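Side-chain contacts in purine nucleoside phosphorylase (Schistosoma mansoni, PDB 5KO5), which probably catalyses the reversible phosphorolysis of purine nucleosides such as inosine and guanosine, releasing the free base and ribose 1-phosphate: residues G129-I134 and N183-L188; C216-M221 and S241-N246; I53-F58 and G68-G73; A16-R21 and K48-I53. All blocks are in the same frame, centred on the assembly; numbering follows the deposited sequence.

Interaction 1: residues G129-I134 and N183-L188; sequences GDFVLI and NDFQDL
Leu-188 lies across both Asp-130 and Phe-131. Its CB lies 4.1 Å from Phe-131 CD2 and its CD1 equally far from Phe-131 CE2, the two side chains crossing obliquely. Its other methyl, CD2, packs 4.0 Å from Asp-130 OD1. CG of Phe-131 sits beside its own backbone N (chi1 -59°), which carries the ring out to Leu-188 and Phe-185. Farther out, its CE2 approaches Phe-185 CD2 more loosely, at 4.4 Å. Trp-276 of helix 259-283 meets both phenylalanine rings, edge-to-face with Phe-185, so large aromatic side chains suit this buried corner. Between the backbones, Phe-131 N donates to Leu-188 O over 2.9 Å, nearly straight at 169°, the donor tilted 25° from the carbonyl plane. This bond extends, just ahead of strand 189-196, the parallel pairing that continues with His-190. Asp-130 directs its polar end elsewhere: OD2 accepts from the backbone N of Lys-127, while a water near Asp-187 O makes at most a weak hydrogen bond to OD1. One direct backbone bond and apolar packing therefore join the segments, while the carboxylate's OD2 is satisfied by Lys-127 N.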
loop_
_atom_site.group_PDB
_atom_site.type_symbol
_atom_site.label_atom_id
_atom_site.label_comp_id
_atom_site.label_asym_id
_atom_site.label_seq_id
_atom_site.Cartn_x
_atom_site.Cartn_y
_atom_site.Cartn_z
ATOM N N GLY A 129 -24.284 10.618 -12.446
ATOM C CA GLY A 129 -25.202 11.561 -11.848
ATOM C C GLY A 129 -25.913 11.071 -10.601
ATOM O O GLY A 129 -26.640 11.855 -9.979
ATOM N N ASP A 130 -25.736 9.808 -10.217
ATOM C CA ASP A 130 -26.327 9.309 -8.984
ATOM C C ASP A 130 -25.504 9.771 -7.785
ATOM O O ASP A 130 -24.337 10.146 -7.908
ATOM C CB ASP A 130 -26.371 7.777 -8.979
ATOM C CG ASP A 130 -27.448 7.199 -9.901
ATOM O OD1 ASP A 130 -28.309 7.953 -10.405
ATOM O OD2 ASP A 130 -27.439 5.965 -10.112
ATOM N N PHE A 131 -26.128 9.737 -6.613
ATOM C CA PHE A 131 -25.461 10.026 -5.351
ATOM C C PHE A 131 -25.389 8.746 -4.532
ATOM O O PHE A 131 -26.347 7.966 -4.500
ATOM C CB PHE A 131 -26.230 11.065 -4.536
ATOM C CG PHE A 131 -26.420 12.373 -5.238
ATOM C CD1 PHE A 131 -25.344 13.223 -5.457
ATOM C CD2 PHE A 131 -27.678 12.770 -5.656
ATOM C CE1 PHE A 131 -25.527 14.445 -6.100
ATOM C CE2 PHE A 131 -27.865 13.987 -6.294
ATOM C CZ PHE A 131 -26.787 14.822 -6.514
ATOM N N VAL A 132 -24.264 8.539 -3.851
ATOM C CA VAL A 132 -24.101 7.406 -2.945
ATOM C C VAL A 132 -23.798 7.920 -1.542
ATOM O O VAL A 132 -22.777 8.588 -1.323
ATOM C CB VAL A 132 -23.023 6.432 -3.435
ATOM C CG1 VAL A 132 -22.847 5.301 -2.432
ATOM C CG2 VAL A 132 -23.406 5.882 -4.805
ATOM N N LEU A 133 -24.696 7.627 -0.601
ATOM C CA LEU A 133 -24.405 7.838 0.811
ATOM C C LEU A 133 -23.407 6.773 1.241
ATOM O O LEU A 133 -23.696 5.576 1.160
ATOM C CB LEU A 133 -25.687 7.726 1.637
ATOM C CG LEU A 133 -26.854 8.596 1.171
ATOM C CD1 LEU A 133 -28.086 8.344 2.028
ATOM C CD2 LEU A 133 -26.471 10.071 1.184
ATOM N N ILE A 134 -22.229 7.191 1.674
ATOM C CA ILE A 134 -21.190 6.225 2.010
ATOM C C ILE A 134 -21.468 5.640 3.387
ATOM O O ILE A 134 -21.651 6.375 4.363
ATOM C CB ILE A 134 -19.803 6.872 1.929
ATOM C CG1 ILE A 134 -19.547 7.305 0.488
ATOM C CG2 ILE A 134 -18.721 5.874 2.399
ATOM C CD1 ILE A 134 -18.338 8.196 0.330
ATOM N N ASN A 183 -37.888 16.080 -1.442
ATOM C CA ASN A 183 -37.706 16.843 -2.668
ATOM C C ASN A 183 -37.774 15.976 -3.920
ATOM O O ASN A 183 -37.395 16.436 -5.004
ATOM C CB ASN A 183 -36.385 17.616 -2.610
ATOM C CG ASN A 183 -36.396 18.700 -1.548
ATOM O OD1 ASN A 183 -36.869 19.812 -1.785
ATOM N ND2 ASN A 183 -35.889 18.378 -0.365
ATOM N N ASP A 184 -38.233 14.727 -3.792
ATOM C CA ASP A 184 -38.509 13.858 -4.938
ATOM C C ASP A 184 -37.271 13.596 -5.796
ATOM O O ASP A 184 -37.365 13.453 -7.018
ATOM C CB ASP A 184 -39.684 14.375 -5.782
ATOM C CG ASP A 184 -40.181 13.351 -6.796
ATOM O OD1 ASP A 184 -40.220 12.146 -6.463
ATOM O OD2 ASP A 184 -40.516 13.751 -7.931
ATOM N N PHE A 185 -36.086 13.522 -5.189
ATOM C CA PHE A 185 -34.923 13.034 -5.923
ATOM C C PHE A 185 -34.307 11.791 -5.288
ATOM O O PHE A 185 -33.154 11.458 -5.569
ATOM C CB PHE A 185 -33.887 14.125 -6.231
ATOM C CG PHE A 185 -33.149 14.664 -5.026
ATOM C CD1 PHE A 185 -33.650 15.739 -4.317
ATOM C CD2 PHE A 185 -31.918 14.145 -4.659
ATOM C CE1 PHE A 185 -32.962 16.256 -3.233
ATOM C CE2 PHE A 185 -31.225 14.659 -3.573
ATOM C CZ PHE A 185 -31.753 15.720 -2.861
ATOM N N GLN A 186 -35.079 11.078 -4.464
ATOM C CA GLN A 186 -34.583 9.868 -3.824
ATOM C C GLN A 186 -34.232 8.784 -4.831
ATOM O O GLN A 186 -33.425 7.903 -4.516
ATOM C CB GLN A 186 -35.588 9.352 -2.791
ATOM C CG GLN A 186 -36.832 8.708 -3.379
ATOM C CD GLN A 186 -37.760 9.714 -4.021
ATOM O OE1 GLN A 186 -37.813 10.873 -3.614
ATOM N NE2 GLN A 186 -38.490 9.279 -5.042
ATOM N N ASP A 187 -34.806 8.832 -6.038
ATOM C CA ASP A 187 -34.435 7.871 -7.073
ATOM C C ASP A 187 -32.971 7.993 -7.481
ATOM O O ASP A 187 -32.418 7.051 -8.059
ATOM C CB ASP A 187 -35.347 8.032 -8.292
ATOM C CG ASP A 187 -35.195 9.390 -8.962
ATOM O OD1 ASP A 187 -35.609 10.406 -8.361
ATOM O OD2 ASP A 187 -34.672 9.443 -10.096
ATOM N N LEU A 188 -32.330 9.123 -7.190
ATOM C CA LEU A 188 -30.913 9.299 -7.475
ATOM C C LEU A 188 -30.011 8.804 -6.355
ATOM O O LEU A 188 -28.794 8.728 -6.551
ATOM C CB LEU A 188 -30.607 10.784 -7.698
ATOM C CG LEU A 188 -31.367 11.491 -8.814
ATOM C CD1 LEU A 188 -30.938 12.946 -8.875
ATOM C CD2 LEU A 188 -31.132 10.798 -10.148
HETATM O O HOH W 1 -30.522 6.302 -9.710
#

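Interaction 2: residues C216-M221 and S241-N246; sequences CDVVGM and SLIANN. With CYT (6-aminopyrimidin-2(1H)-one), chain B.
Val-218 carries the apolar part of the contact, each of its methyls facing a different residue of strand 236-246. CG1 presses on Ile-243 CD1 at 3.5 Å, the two side chains crossing at about a right angle. Ile-243 folds to achieve it: with chi2 at -56° the chain bends beyond CG1, bringing CD1 to the valine. CG2 of Val-218 is 4.0 Å from Ser-241 OG, a packing contact; the hydroxyl's hydrogen bond goes to Asn-117 OD1. Compact valine and serine, with a bent isoleucine, fit this buried position between the strands.

Polar recognition is concentrated at Asn-245, whose OD1 accepts from cytosine N4 over 2.9 Å at 162°. The other end of the amide, ND2, bonds to Asp-250 and Ser-247, which fixes the flip of the group and presents its oxygen to the base. Glu-203 adds a further hydrogen bond to the ligand.

Van der Waals contacts add to this. Gly-220, with no side chain, brings its CA to 3.4 Å from cytosine O2. Met-221 CE lies 3.5 Å from that same O2, and Met-221 also packs on Phe-161 of a neighbouring subunit. Ala-244 CB is 4.0 Å from cytosine C5. Strands 218-220 and 236-246 both flank strand 112-121, and their ends hold the base site, where an asparagine and a glutamate reading the base are characteristic of trimeric purine nucleoside phosphorylases.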
loop_
_atom_site.group_PDB
_atom_site.type_symbol
_atom_site.label_atom_id
_atom_site.label_comp_id
_atom_site.label_asym_id
_atom_site.label_seq_id
_atom_site.Cartn_x
_atom_site.Cartn_y
_atom_site.Cartn_z
ATOM N N CYS A 216 -17.083 -3.724 -3.322
ATOM C CA CYS A 216 -17.046 -2.266 -3.386
ATOM C C CYS A 216 -18.117 -1.721 -4.321
ATOM O O CYS A 216 -18.334 -2.239 -5.418
ATOM C CB CYS A 216 -15.688 -1.790 -3.892
ATOM S SG CYS A 216 -14.281 -2.320 -2.921
ATOM N N ASP A 217 -18.768 -0.647 -3.891
ATOM C CA ASP A 217 -19.789 -0.001 -4.704
ATOM C C ASP A 217 -19.281 1.194 -5.489
ATOM O O ASP A 217 -19.780 1.439 -6.592
ATOM C CB ASP A 217 -20.967 0.427 -3.825
ATOM C CG ASP A 217 -21.609 -0.758 -3.125
ATOM O OD1 ASP A 217 -22.148 -1.622 -3.846
ATOM O OD2 ASP A 217 -21.560 -0.854 -1.884
ATOM N N VAL A 218 -18.332 1.959 -4.941
ATOM C CA VAL A 218 -17.779 3.150 -5.580
ATOM C C VAL A 218 -16.284 3.183 -5.285
ATOM O O VAL A 218 -15.809 2.548 -4.343
ATOM C CB VAL A 218 -18.451 4.473 -5.127
ATOM C CG1 VAL A 218 -19.966 4.379 -5.213
ATOM C CG2 VAL A 218 -18.043 4.832 -3.724
ATOM N N VAL A 219 -15.537 3.915 -6.113
ATOM C CA VAL A 219 -14.094 4.065 -5.918
ATOM C C VAL A 219 -13.707 5.525 -6.130
ATOM O O VAL A 219 -14.222 6.195 -7.035
ATOM C CB VAL A 219 -13.285 3.106 -6.825
ATOM C CG1 VAL A 219 -13.557 3.367 -8.309
ATOM C CG2 VAL A 219 -11.787 3.200 -6.532
ATOM N N GLY A 220 -12.811 6.031 -5.286
ATOM C CA GLY A 220 -12.320 7.381 -5.486
ATOM C C GLY A 220 -11.027 7.573 -4.731
ATOM O O GLY A 220 -10.524 6.653 -4.084
ATOM N N MET A 221 -10.514 8.804 -4.795
ATOM C CA MET A 221 -9.149 9.111 -4.375
ATOM C C MET A 221 -9.088 10.025 -3.154
ATOM O O MET A 221 -8.059 10.667 -2.912
ATOM C CB MET A 221 -8.351 9.726 -5.523
ATOM C CG MET A 221 -8.368 8.931 -6.805
ATOM S SD MET A 221 -7.516 9.841 -8.106
ATOM C CE MET A 221 -7.993 8.849 -9.523
ATOM N N SER A 241 -20.863 10.518 -2.261
ATOM C CA SER A 241 -20.188 10.479 -3.553
ATOM C C SER A 241 -21.166 10.824 -4.665
ATOM O O SER A 241 -22.293 10.324 -4.691
ATOM C CB SER A 241 -19.643 9.083 -3.852
ATOM O OG SER A 241 -18.517 8.789 -3.052
ATOM N N LEU A 242 -20.727 11.679 -5.583
ATOM C CA LEU A 242 -21.423 11.883 -6.845
ATOM C C LEU A 242 -20.769 10.975 -7.879
ATOM O O LEU A 242 -19.556 11.041 -8.084
ATOM C CB LEU A 242 -21.322 13.344 -7.275
ATOM C CG LEU A 242 -21.830 13.684 -8.682
ATOM C CD1 LEU A 242 -23.302 13.329 -8.848
ATOM C CD2 LEU A 242 -21.606 15.155 -8.954
ATOM N N ILE A 243 -21.565 10.119 -8.513
ATOM C CA ILE A 243 -21.043 9.129 -9.451
ATOM C C ILE A 243 -20.782 9.812 -10.790
ATOM O O ILE A 243 -21.710 10.279 -11.458
ATOM C CB ILE A 243 -22.002 7.941 -9.604
ATOM C CG1 ILE A 243 -22.266 7.284 -8.235
ATOM C CG2 ILE A 243 -21.469 6.963 -10.637
ATOM C CD1 ILE A 243 -20.992 6.841 -7.503
ATOM N N ALA A 244 -19.511 9.873 -11.191
ATOM C CA ALA A 244 -19.167 10.501 -12.466
ATOM C C ALA A 244 -19.431 9.578 -13.653
ATOM O O ALA A 244 -19.739 10.052 -14.748
ATOM C CB ALA A 244 -17.697 10.928 -12.462
ATOM N N ASN A 245 -19.322 8.271 -13.448
ATOM C CA ASN A 245 -19.379 7.292 -14.522
ATOM C C ASN A 245 -19.487 5.941 -13.850
ATOM O O ASN A 245 -19.160 5.800 -12.672
ATOM C CB ASN A 245 -18.092 7.332 -15.357
ATOM C CG ASN A 245 -16.887 6.857 -14.573
ATOM O OD1 ASN A 245 -16.475 7.506 -13.607
ATOM N ND2 ASN A 245 -16.334 5.706 -14.955
ATOM N N ASN A 246 -19.939 4.944 -14.596
ATOM C CA ASN A 246 -19.867 3.572 -14.118
ATOM C C ASN A 246 -18.660 2.919 -14.771
ATOM O O ASN A 246 -18.659 2.664 -15.982
ATOM C CB ASN A 246 -21.137 2.781 -14.405
ATOM C CG ASN A 246 -21.122 1.456 -13.707
ATOM O OD1 ASN A 246 -20.313 0.601 -14.039
ATOM N ND2 ASN A 246 -21.961 1.299 -12.684
HETATM N N3 CYT B . -12.713 7.696 -10.319
HETATM C C4 CYT B . -13.678 8.075 -11.158
HETATM N N1 CYT B . -12.845 9.817 -9.256
HETATM C C2 CYT B . -12.263 8.548 -9.364
HETATM O O2 CYT B . -11.341 8.232 -8.605
HETATM N N4 CYT B . -14.070 7.195 -12.086
HETATM C C5 CYT B . -14.292 9.361 -11.058
HETATM C C6 CYT B . -13.842 10.191 -10.106
#

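Interaction 3: residues I53-F58 and G68-G73; sequences INIPNF and GNLVLG
The Phe-58 ring receives Ile-55 CD1 squarely on one face, 3.9 Å above the plane and over its centre, while Leu-70 CD2 comes in obliquely at the far end, 4.2 Å from CZ. Tyr-52 meets the same ring with planes at about 40°, and Leu-100, Pro-101 and Val-104 of helix 95-108 pack against it as well. A single leucine methyl serves both partners, since Leu-70 CD2 is also 4.1 Å from Ile-55 CD1; each partner crosses the leucine at about a right angle. The first torsion of Phe-58 (chi1 -108°) lies away from the staggered positions. A type II beta turn from Ile-55 to Phe-58 brings the two residues onto one side: Pro-56 suits its second position, Asn-57 takes the positive phi of the third, and Phe-58 N donates to Ile-55 O at 3.2 Å. The turn belongs to the connection between antiparallel strands 47-51 and 69-75, and sets Ile-55 against helix 9-23 and Phe-58 against helix 95-108, beside the sheet of the alpha/beta fold. Nearer the start of the connection, a water takes a hydrogen bond from Ile-53 N, 3.2 Å away, and donates one to Gly-68 O at 2.8 Å.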
loop_
_atom_site.group_PDB
_atom_site.type_symbol
_atom_site.label_atom_id
_atom_site.label_comp_id
_atom_site.label_asym_id
_atom_site.label_seq_id
_atom_site.Cartn_x
_atom_site.Cartn_y
_atom_site.Cartn_z
ATOM N N ILE A 53 -2.306 30.025 3.698
ATOM C CA ILE A 53 -0.953 30.542 3.820
ATOM C C ILE A 53 -0.814 31.505 4.993
ATOM O O ILE A 53 0.294 31.700 5.502
ATOM C CB ILE A 53 -0.526 31.153 2.462
ATOM C CG1 ILE A 53 0.992 31.336 2.392
ATOM C CG2 ILE A 53 -1.265 32.459 2.205
ATOM C CD1 ILE A 53 1.502 31.735 1.008
ATOM N N ASN A 54 -1.918 32.100 5.453
ATOM C CA ASN A 54 -1.899 33.010 6.593
ATOM C C ASN A 54 -2.041 32.307 7.940
ATOM O O ASN A 54 -1.806 32.947 8.972
ATOM C CB ASN A 54 -3.017 34.063 6.475
ATOM C CG ASN A 54 -2.814 35.015 5.311
ATOM O OD1 ASN A 54 -1.705 35.161 4.799
ATOM N ND2 ASN A 54 -3.891 35.675 4.893
ATOM N N ILE A 55 -2.417 31.033 7.972
ATOM C CA ILE A 55 -2.766 30.351 9.216
ATOM C C ILE A 55 -1.517 29.655 9.746
ATOM O O ILE A 55 -0.939 28.823 9.026
ATOM C CB ILE A 55 -3.901 29.344 9.017
ATOM C CG1 ILE A 55 -5.126 30.023 8.392
ATOM C CG2 ILE A 55 -4.260 28.687 10.362
ATOM C CD1 ILE A 55 -6.181 29.013 7.970
ATOM N N PRO A 56 -1.100 29.925 10.981
ATOM C CA PRO A 56 0.059 29.218 11.542
ATOM C C PRO A 56 -0.119 27.710 11.477
ATOM O O PRO A 56 -1.169 27.169 11.833
ATOM C CB PRO A 56 0.102 29.706 12.995
ATOM C CG PRO A 56 -0.608 31.007 12.987
ATOM C CD PRO A 56 -1.670 30.903 11.925
ATOM N N ASN A 57 0.910 27.033 10.977
ATOM C CA ASN A 57 1.034 25.585 10.916
ATOM C C ASN A 57 0.159 24.932 9.855
ATOM O O ASN A 57 0.155 23.701 9.783
ATOM C CB ASN A 57 0.791 24.879 12.262
ATOM C CG ASN A 57 1.709 25.386 13.338
ATOM O OD1 ASN A 57 2.901 25.592 13.099
ATOM N ND2 ASN A 57 1.163 25.631 14.522
ATOM N N PHE A 58 -0.579 25.685 9.042
ATOM C CA PHE A 58 -1.326 25.044 7.977
ATOM C C PHE A 58 -0.363 24.552 6.901
ATOM O O PHE A 58 0.704 25.133 6.699
ATOM C CB PHE A 58 -2.366 25.991 7.376
ATOM C CG PHE A 58 -3.780 25.632 7.749
ATOM C CD1 PHE A 58 -4.154 25.551 9.081
ATOM C CD2 PHE A 58 -4.726 25.350 6.774
ATOM C CE1 PHE A 58 -5.450 25.212 9.445
ATOM C CE2 PHE A 58 -6.027 25.005 7.129
ATOM C CZ PHE A 58 -6.389 24.936 8.464
ATOM N N GLY A 68 -6.729 27.920 -1.798
ATOM C CA GLY A 68 -6.514 27.327 -0.492
ATOM C C GLY A 68 -6.943 28.256 0.625
ATOM O O GLY A 68 -6.124 29.010 1.161
ATOM N N ASN A 69 -8.234 28.230 0.972
ATOM C CA ASN A 69 -8.803 29.124 1.970
ATOM C C ASN A 69 -9.667 28.331 2.934
ATOM O O ASN A 69 -10.322 27.362 2.540
ATOM C CB ASN A 69 -9.741 30.156 1.333
ATOM C CG ASN A 69 -9.030 31.120 0.416
ATOM O OD1 ASN A 69 -7.959 31.641 0.743
ATOM N ND2 ASN A 69 -9.631 31.382 -0.734
ATOM N N LEU A 70 -9.657 28.746 4.195
ATOM C CA LEU A 70 -10.682 28.358 5.152
ATOM C C LEU A 70 -11.750 29.445 5.144
ATOM O O LEU A 70 -11.428 30.631 5.254
ATOM C CB LEU A 70 -10.066 28.266 6.545
ATOM C CG LEU A 70 -10.547 27.165 7.483
ATOM C CD1 LEU A 70 -10.301 25.788 6.871
ATOM C CD2 LEU A 70 -9.832 27.293 8.821
ATOM N N VAL A 71 -13.010 29.049 4.999
ATOM C CA VAL A 71 -14.123 29.992 4.926
ATOM C C VAL A 71 -15.074 29.701 6.079
ATOM O O VAL A 71 -15.562 28.573 6.219
ATOM C CB VAL A 71 -14.847 29.912 3.572
ATOM C CG1 VAL A 71 -15.932 30.979 3.482
ATOM C CG2 VAL A 71 -13.848 30.047 2.425
ATOM N N LEU A 72 -15.330 30.710 6.909
ATOM C CA LEU A 72 -16.222 30.576 8.049
ATOM C C LEU A 72 -17.396 31.529 7.901
ATOM O O LEU A 72 -17.254 32.639 7.379
ATOM C CB LEU A 72 -15.503 30.884 9.370
ATOM C CG LEU A 72 -14.386 29.905 9.740
ATOM C CD1 LEU A 72 -13.031 30.432 9.299
ATOM C CD2 LEU A 72 -14.404 29.613 11.228
ATOM N N GLY A 73 -18.555 31.090 8.383
ATOM C CA GLY A 73 -19.743 31.930 8.335
ATOM C C GLY A 73 -20.976 31.127 8.675
ATOM O O GLY A 73 -20.900 30.118 9.377
HETATM O O HOH W 2 -3.475 29.934 0.757
#

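Interaction 4: residues A16-R21 and K48-I53; sequences ADYIKR and KVIPYI
Ile-19 and Ile-50 mark the closest approach of the two backbones, with 7.8 Å between CA of Ile-19 and CA of Ile-50. Residues 16-21 are continuous helix, with regular bonds such as Lys-20 N to Ala-16 O, whereas 48-51 are extended strand passing into a 3-10 segment at 52-53. That spacing is bridged by side chains. Ile-50 points toward the helix and divides its branches: CD1, at the end of an extended chain (chi2 179°), is 4.0 Å from Ile-19 CG2, while CG2 meets the Tyr-18 ring at its edge, in plane, 3.9 Å from CE2. The tyrosine and Ile-50 slide past each other in opposite directions; with CG trans to the backbone N (chi1 177°) the Tyr-18 ring is carried to Ile-50. Tyrosine suits this border, its ring carbons touching isoleucine while the residue remains partly exposed. Asp-17 and Lys-20, by contrast, belong to the exposed side of the helix, joined by a long salt bridge. Ile-19 packs further on Leu-70 of strand 69-75 and on Val-104 of helix 95-108. Helix 9-23 thus packs on the sheet through Ile-50, as helices cover sheets in the alpha/beta phosphorylase fold.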
loop_
_atom_site.group_PDB
_atom_site.type_symbol
_atom_site.label_atom_id
_atom_site.label_comp_id
_atom_site.label_asym_id
_atom_site.label_seq_id
_atom_site.Cartn_x
_atom_site.Cartn_y
_atom_site.Cartn_z
ATOM N N ALA A 16 -5.863 27.235 15.532
ATOM C CA ALA A 16 -7.223 27.575 15.940
ATOM C C ALA A 16 -7.274 28.940 16.620
ATOM O O ALA A 16 -8.221 29.710 16.408
ATOM C CB ALA A 16 -7.801 26.470 16.826
ATOM N N ASP A 17 -6.255 29.270 17.421
ATOM C CA ASP A 17 -6.195 30.585 18.058
ATOM C C ASP A 17 -6.205 31.700 17.021
ATOM O O ASP A 17 -6.924 32.698 17.171
ATOM C CB ASP A 17 -4.937 30.692 18.917
ATOM C CG ASP A 17 -5.051 29.937 20.219
ATOM O OD1 ASP A 17 -6.177 29.533 20.578
ATOM O OD2 ASP A 17 -4.012 29.759 20.889
ATOM N N TYR A 18 -5.397 31.558 15.967
ATOM C CA TYR A 18 -5.374 32.568 14.916
ATOM C C TYR A 18 -6.742 32.696 14.262
ATOM O O TYR A 18 -7.248 33.804 14.065
ATOM C CB TYR A 18 -4.316 32.206 13.869
ATOM C CG TYR A 18 -4.271 33.158 12.689
ATOM C CD1 TYR A 18 -3.533 34.336 12.740
ATOM C CD2 TYR A 18 -4.971 32.874 11.519
ATOM C CE1 TYR A 18 -3.493 35.201 11.661
ATOM C CE2 TYR A 18 -4.942 33.731 10.439
ATOM C CZ TYR A 18 -4.201 34.894 10.513
ATOM O OH TYR A 18 -4.167 35.748 9.438
ATOM N N ILE A 19 -7.352 31.562 13.920
ATOM C CA ILE A 19 -8.637 31.565 13.227
ATOM C C ILE A 19 -9.722 32.194 14.095
ATOM O O ILE A 19 -10.544 32.982 13.610
ATOM C CB ILE A 19 -9.000 30.131 12.799
ATOM C CG1 ILE A 19 -8.019 29.616 11.743
ATOM C CG2 ILE A 19 -10.441 30.071 12.290
ATOM C CD1 ILE A 19 -7.920 28.107 11.723
ATOM N N LYS A 20 -9.747 31.853 15.386
ATOM C CA LYS A 20 -10.757 32.417 16.277
ATOM C C LYS A 20 -10.652 33.934 16.342
ATOM O O LYS A 20 -11.671 34.638 16.333
ATOM C CB LYS A 20 -10.637 31.804 17.673
ATOM C CG LYS A 20 -11.204 30.397 17.779
ATOM C CD LYS A 20 -11.263 29.897 19.213
ATOM C CE LYS A 20 -9.910 29.417 19.696
ATOM N NZ LYS A 20 -10.019 28.700 20.999
ATOM N N ARG A 21 -9.426 34.458 16.399
ATOM C CA ARG A 21 -9.232 35.904 16.437
ATOM C C ARG A 21 -9.753 36.561 15.167
ATOM O O ARG A 21 -10.513 37.533 15.220
ATOM C CB ARG A 21 -7.747 36.222 16.593
ATOM C CG ARG A 21 -7.172 36.059 17.985
ATOM C CD ARG A 21 -5.658 36.156 17.907
ATOM N NE ARG A 21 -5.246 37.068 16.840
ATOM C CZ ARG A 21 -4.158 36.906 16.095
ATOM N NH1 ARG A 21 -3.865 37.785 15.144
ATOM N NH2 ARG A 21 -3.366 35.860 16.293
ATOM N N LYS A 48 -16.054 34.888 6.342
ATOM C CA LYS A 48 -14.682 35.316 6.563
ATOM C C LYS A 48 -13.786 34.326 5.839
ATOM O O LYS A 48 -13.832 33.124 6.123
ATOM C CB LYS A 48 -14.361 35.326 8.059
ATOM C CG LYS A 48 -12.938 35.722 8.374
ATOM C CD LYS A 48 -12.647 37.124 7.870
ATOM C CE LYS A 48 -11.157 37.401 7.877
ATOM N NZ LYS A 48 -10.830 38.774 7.405
ATOM N N VAL A 49 -12.993 34.824 4.899
ATOM C CA VAL A 49 -12.110 34.002 4.078
ATOM C C VAL A 49 -10.699 34.123 4.636
ATOM O O VAL A 49 -10.147 35.226 4.717
ATOM C CB VAL A 49 -12.157 34.443 2.607
ATOM C CG1 VAL A 49 -11.280 33.542 1.759
ATOM C CG2 VAL A 49 -13.592 34.443 2.097
ATOM N N ILE A 50 -10.110 32.992 5.016
ATOM C CA ILE A 50 -8.774 32.981 5.605
ATOM C C ILE A 50 -7.850 32.124 4.748
ATOM O O ILE A 50 -7.959 30.891 4.775
ATOM C CB ILE A 50 -8.817 32.449 7.046
ATOM C CG1 ILE A 50 -9.869 33.197 7.871
ATOM C CG2 ILE A 50 -7.448 32.561 7.690
ATOM C CD1 ILE A 50 -9.980 32.697 9.300
ATOM N N PRO A 51 -6.919 32.717 3.996
ATOM C CA PRO A 51 -5.997 31.901 3.190
ATOM C C PRO A 51 -5.194 30.952 4.071
ATOM O O PRO A 51 -4.718 31.332 5.144
ATOM C CB PRO A 51 -5.095 32.947 2.521
ATOM C CG PRO A 51 -5.918 34.206 2.503
ATOM C CD PRO A 51 -6.734 34.164 3.763
ATOM N N TYR A 52 -5.057 29.700 3.611
ATOM C CA TYR A 52 -4.254 28.725 4.352
ATOM C C TYR A 52 -2.877 29.295 4.658
ATOM O O TYR A 52 -2.329 29.090 5.747
ATOM C CB TYR A 52 -4.059 27.441 3.536
ATOM C CG TYR A 52 -5.283 26.602 3.235
ATOM C CD1 TYR A 52 -6.457 26.729 3.968
ATOM C CD2 TYR A 52 -5.248 25.662 2.203
ATOM C CE1 TYR A 52 -7.568 25.940 3.673
ATOM C CE2 TYR A 52 -6.347 24.880 1.907
ATOM C CZ TYR A 52 -7.506 25.030 2.637
ATOM O OH TYR A 52 -8.599 24.253 2.330
ATOM N N ILE A 53 -2.306 30.025 3.698
ATOM C CA ILE A 53 -0.953 30.542 3.820
ATOM C C ILE A 53 -0.814 31.505 4.993
ATOM O O ILE A 53 0.294 31.700 5.502
ATOM C CB ILE A 53 -0.526 31.153 2.462
ATOM C CG1 ILE A 53 0.992 31.336 2.392
ATOM C CG2 ILE A 53 -1.265 32.459 2.205
ATOM C CD1 ILE A 53 1.502 31.735 1.008
#

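How the interactions relate
The four contacts form two clusters on opposite sides of the chain's centre, all reaching the same mixed sheet. Interactions 3 and 4 have centres about 5 Å apart and are joined by the antiparallel pairing of strands 47-51 and 69-75. Interactions 1 and 2 lie about 13 Å apart between centres and are linked through the neighbouring strands 131-139 and 236-246. Between the clusters the centres are about 29 to 34 Å apart. Along the chain interactions 4, 3, 1 and 2 follow in series, 4 and 3 meeting at Ile-53. Interaction 2 holds part of the base pocket and interaction 1 lies beside it, whereas 3 and 4 build and cover a distant part of the sheet.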